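Local coordinates for hypothetical protein PH1570 (Pyrococcus horikoshii, PDB 2HQ4) that is of unknown function and belongs to the Ph1570 family, folding as helices packed on an antiparallel beta sheet, at residues Arg40-Ala45 and Asn152-Tyr157. Sequence-based numbering, arbitrary orientation.
Sequences RKVLLA and NKILKY
The Y157 ring lies flat against the methyl of A45: CB of A45 sits 3.5 Å from the ring centroid, only 7° off the ring normal, a CH-pi contact over the centre of that face. K156 covers the opposite face with its own aliphatic chain, CG resting 3.7 Å above the ring plane, so the aromatic ring is clamped between helix 40-55 and its sequence neighbour. With Y157 CG anti to its carbonyl carbon (chi1 -63°), the ring runs along helix 40-55, and its hydroxyl reaches E49 further up that helix, where it hydrogen-bonds to one carboxylate oxygen while K156 NZ forms a salt bridge to the other. One turn before A45, V42 straddles the backbone and side chain of Y157: CG1 meets Y157 CB at 4.0 Å, and CG2 approaches the Y157 carbonyl O at 3.7 Å. The two helices, 40-55 and the short 150-155, pack on the same antiparallel sheet, whose central strands 30-36 and 141-145 lie beneath them; V42 and I154 both touch F143 there. V42 and I154 themselves meet less closely, CG1 of V42 standing 4.4 Å from CG2 of I154. Replacing Y157 by an alanine would remove the ring, which would probably leave a gap between the A45 methyl and the K156 chain and deprive E49 of its hydroxyl partner.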
ATOM      1  N   ARG A  40       1.734   2.377   7.395  1.00 19.06           N
ATOM      2  CA  ARG A  40       3.021   3.063   7.148  1.00 20.12           C
ATOM      3  C   ARG A  40       4.231   2.145   6.976  1.00 19.56           C
ATOM      4  O   ARG A  40       5.118   2.429   6.167  1.00 18.00           O
ATOM      5  CB  ARG A  40       3.265   4.220   8.124  1.00 19.95           C
ATOM      6  CG  ARG A  40       2.430   5.515   7.752  1.00 19.60           C
ATOM      7  CD  ARG A  40       2.303   6.505   8.939  1.00 23.73           C
ATOM      8  NE  ARG A  40       2.116   5.759  10.189  1.00 31.06           N
ATOM      9  CZ  ARG A  40       2.494   6.193  11.385  1.00 35.29           C
ATOM     10  NH1 ARG A  40       3.071   7.387  11.501  1.00 39.09           N
ATOM     11  NH2 ARG A  40       2.315   5.428  12.452  1.00 36.87           N
ATOM     12  N   LYS A  41       4.275   1.037   7.712  1.00 19.16           N
ATOM     13  CA  LYS A  41       5.397   0.110   7.573  1.00 21.29           C
ATOM     14  C   LYS A  41       5.397  -0.649   6.217  1.00 19.76           C
ATOM     15  O   LYS A  41       6.442  -1.021   5.707  1.00 18.32           O
ATOM     16  CB  LYS A  41       5.442  -0.876   8.764  1.00 23.25           C
ATOM     17  CG  LYS A  41       5.873  -0.227  10.119  1.00 22.74           C
ATOM     18  CD  LYS A  41       6.059  -1.340  11.176  1.00 26.24           C
ATOM     19  CE  LYS A  41       6.261  -0.760  12.596  1.00 31.86           C
ATOM     20  NZ  LYS A  41       6.476  -1.902  13.552  1.00 34.57           N
ATOM     21  N   VAL A  42       4.215  -0.929   5.671  1.00 18.87           N
ATOM     22  CA  VAL A  42       4.143  -1.455   4.294  1.00 17.90           C
ATOM     23  C   VAL A  42       4.749  -0.429   3.317  1.00 17.70           C
ATOM     24  O   VAL A  42       5.559  -0.774   2.446  1.00 17.17           O
ATOM     25  CB  VAL A  42       2.663  -1.789   3.880  1.00 18.45           C
ATOM     26  CG1 VAL A  42       2.613  -2.287   2.413  1.00 18.04           C
ATOM     27  CG2 VAL A  42       2.103  -2.832   4.836  1.00 17.90           C
ATOM     28  N   LEU A  43       4.416   0.843   3.493  1.00 17.13           N
ATOM     29  CA  LEU A  43       4.954   1.865   2.598  1.00 17.65           C
ATOM     30  C   LEU A  43       6.490   1.980   2.758  1.00 17.06           C
ATOM     31  O   LEU A  43       7.247   2.086   1.766  1.00 14.95           O
ATOM     32  CB  LEU A  43       4.212   3.188   2.833  1.00 17.66           C
ATOM     33  CG  LEU A  43       2.968   3.421   1.927  1.00 18.93           C
ATOM     34  CD1 LEU A  43       1.969   2.269   1.914  1.00 22.04           C
ATOM     35  CD2 LEU A  43       2.330   4.693   2.388  1.00 22.08           C
ATOM     36  N   LEU A  44       6.964   1.904   4.001  1.00 17.39           N
ATOM     37  CA  LEU A  44       8.421   1.906   4.273  1.00 17.77           C
ATOM     38  C   LEU A  44       9.128   0.764   3.583  1.00 17.36           C
ATOM     39  O   LEU A  44      10.198   0.943   2.969  1.00 18.76           O
ATOM     40  CB  LEU A  44       8.703   1.793   5.788  1.00 18.12           C
ATOM     41  CG  LEU A  44       8.358   3.042   6.569  1.00 20.16           C
ATOM     42  CD1 LEU A  44       8.523   2.793   8.114  1.00 21.09           C
ATOM     43  CD2 LEU A  44       9.315   4.119   6.103  1.00 22.16           C
ATOM     44  N   ALA A  45       8.536  -0.423   3.661  1.00 17.03           N
ATOM     45  CA  ALA A  45       9.119  -1.584   2.991  1.00 16.72           C
ATOM     46  C   ALA A  45       9.151  -1.400   1.469  1.00 17.23           C
ATOM     47  O   ALA A  45      10.123  -1.787   0.809  1.00 18.26           O
ATOM     48  CB  ALA A  45       8.343  -2.849   3.376  1.00 16.90           C
ATOM     49  N   ASN A 152       1.413  -5.726  -6.739  1.00 18.09           N
ATOM     50  CA  ASN A 152       2.393  -6.728  -6.255  1.00 18.11           C
ATOM     51  C   ASN A 152       3.385  -6.198  -5.236  1.00 16.99           C
ATOM     52  O   ASN A 152       3.839  -6.951  -4.382  1.00 17.58           O
ATOM     53  CB  ASN A 152       3.170  -7.398  -7.418  1.00 17.71           C
ATOM     54  CG  ASN A 152       2.206  -8.001  -8.483  1.00 20.99           C
ATOM     55  OD1 ASN A 152       2.095  -9.232  -8.622  1.00 23.69           O
ATOM     56  ND2 ASN A 152       1.488  -7.132  -9.182  1.00 17.72           N
ATOM     57  N   LYS A 153       3.747  -4.938  -5.377  1.00 17.88           N
ATOM     58  CA  LYS A 153       4.655  -4.255  -4.449  1.00 19.06           C
ATOM     59  C   LYS A 153       4.037  -4.188  -3.040  1.00 19.70           C
ATOM     60  O   LYS A 153       4.767  -4.252  -2.034  1.00 20.02           O
ATOM     61  CB  LYS A 153       4.934  -2.858  -4.947  1.00 18.58           C
ATOM     62  CG  LYS A 153       5.684  -2.829  -6.331  1.00 21.16           C
ATOM     63  CD  LYS A 153       5.962  -1.364  -6.717  1.00 21.38           C
ATOM     64  CE  LYS A 153       6.684  -1.209  -8.092  1.00 22.01           C
ATOM     65  NZ  LYS A 153       7.525  -2.369  -8.506  1.00 25.04           N
ATOM     66  N   ILE A 154       2.722  -3.999  -2.993  1.00 18.37           N
ATOM     67  CA  ILE A 154       1.938  -3.984  -1.734  1.00 18.79           C
ATOM     68  C   ILE A 154       1.724  -5.370  -1.196  1.00 20.24           C
ATOM     69  O   ILE A 154       1.962  -5.619   0.002  1.00 21.69           O
ATOM     70  CB  ILE A 154       0.571  -3.233  -1.908  1.00 17.65           C
ATOM     71  CG1 ILE A 154       0.799  -1.753  -2.219  1.00 15.79           C
ATOM     72  CG2 ILE A 154      -0.342  -3.322  -0.642  1.00 17.95           C
ATOM     73  CD1 ILE A 154      -0.416  -1.098  -2.913  1.00 15.81           C
ATOM     74  N   LEU A 155       1.306  -6.290  -2.069  1.00 22.27           N
ATOM     75  CA  LEU A 155       0.899  -7.634  -1.673  1.00 24.02           C
ATOM     76  C   LEU A 155       2.039  -8.361  -0.969  1.00 26.19           C
ATOM     77  O   LEU A 155       1.794  -9.200  -0.094  1.00 25.70           O
ATOM     78  CB  LEU A 155       0.436  -8.435  -2.887  1.00 24.26           C
ATOM     79  CG  LEU A 155      -0.909  -8.081  -3.535  1.00 25.54           C
ATOM     80  CD1 LEU A 155      -1.131  -8.895  -4.850  1.00 26.20           C
ATOM     81  CD2 LEU A 155      -2.029  -8.307  -2.517  1.00 26.29           C
ATOM     82  N   LYS A 156       3.273  -7.987  -1.325  1.00 26.98           N
ATOM     83  CA  LYS A 156       4.488  -8.609  -0.758  1.00 29.73           C
ATOM     84  C   LYS A 156       4.629  -8.360   0.768  1.00 29.20           C
ATOM     85  O   LYS A 156       5.235  -9.171   1.491  1.00 27.98           O
ATOM     86  CB  LYS A 156       5.706  -8.085  -1.506  1.00 28.74           C
ATOM     87  CG  LYS A 156       7.046  -8.506  -0.947  1.00 34.14           C
ATOM     88  CD  LYS A 156       8.205  -8.022  -1.832  1.00 33.82           C
ATOM     89  CE  LYS A 156       7.905  -8.236  -3.306  1.00 38.59           C
ATOM     90  NZ  LYS A 156       9.073  -7.816  -4.124  1.00 41.00           N
ATOM     91  N   TYR A 157       4.052  -7.262   1.243  1.00 29.38           N
ATOM     92  CA  TYR A 157       4.333  -6.776   2.599  1.00 30.82           C
ATOM     93  C   TYR A 157       3.119  -6.657   3.495  1.00 31.44           C
ATOM     94  O   TYR A 157       3.260  -6.308   4.690  1.00 30.63           O
ATOM     95  CB  TYR A 157       5.039  -5.425   2.550  1.00 29.67           C
ATOM     96  CG  TYR A 157       6.378  -5.511   1.876  1.00 30.24           C
ATOM     97  CD1 TYR A 157       7.389  -6.309   2.406  1.00 28.71           C
ATOM     98  CD2 TYR A 157       6.642  -4.776   0.727  1.00 28.36           C
ATOM     99  CE1 TYR A 157       8.638  -6.384   1.785  1.00 30.27           C
ATOM    100  CE2 TYR A 157       7.883  -4.846   0.099  1.00 30.57           C
ATOM    101  CZ  TYR A 157       8.859  -5.650   0.632  1.00 28.92           C
ATOM    102  OH  TYR A 157      10.077  -5.705   0.009  1.00 32.65           O
TER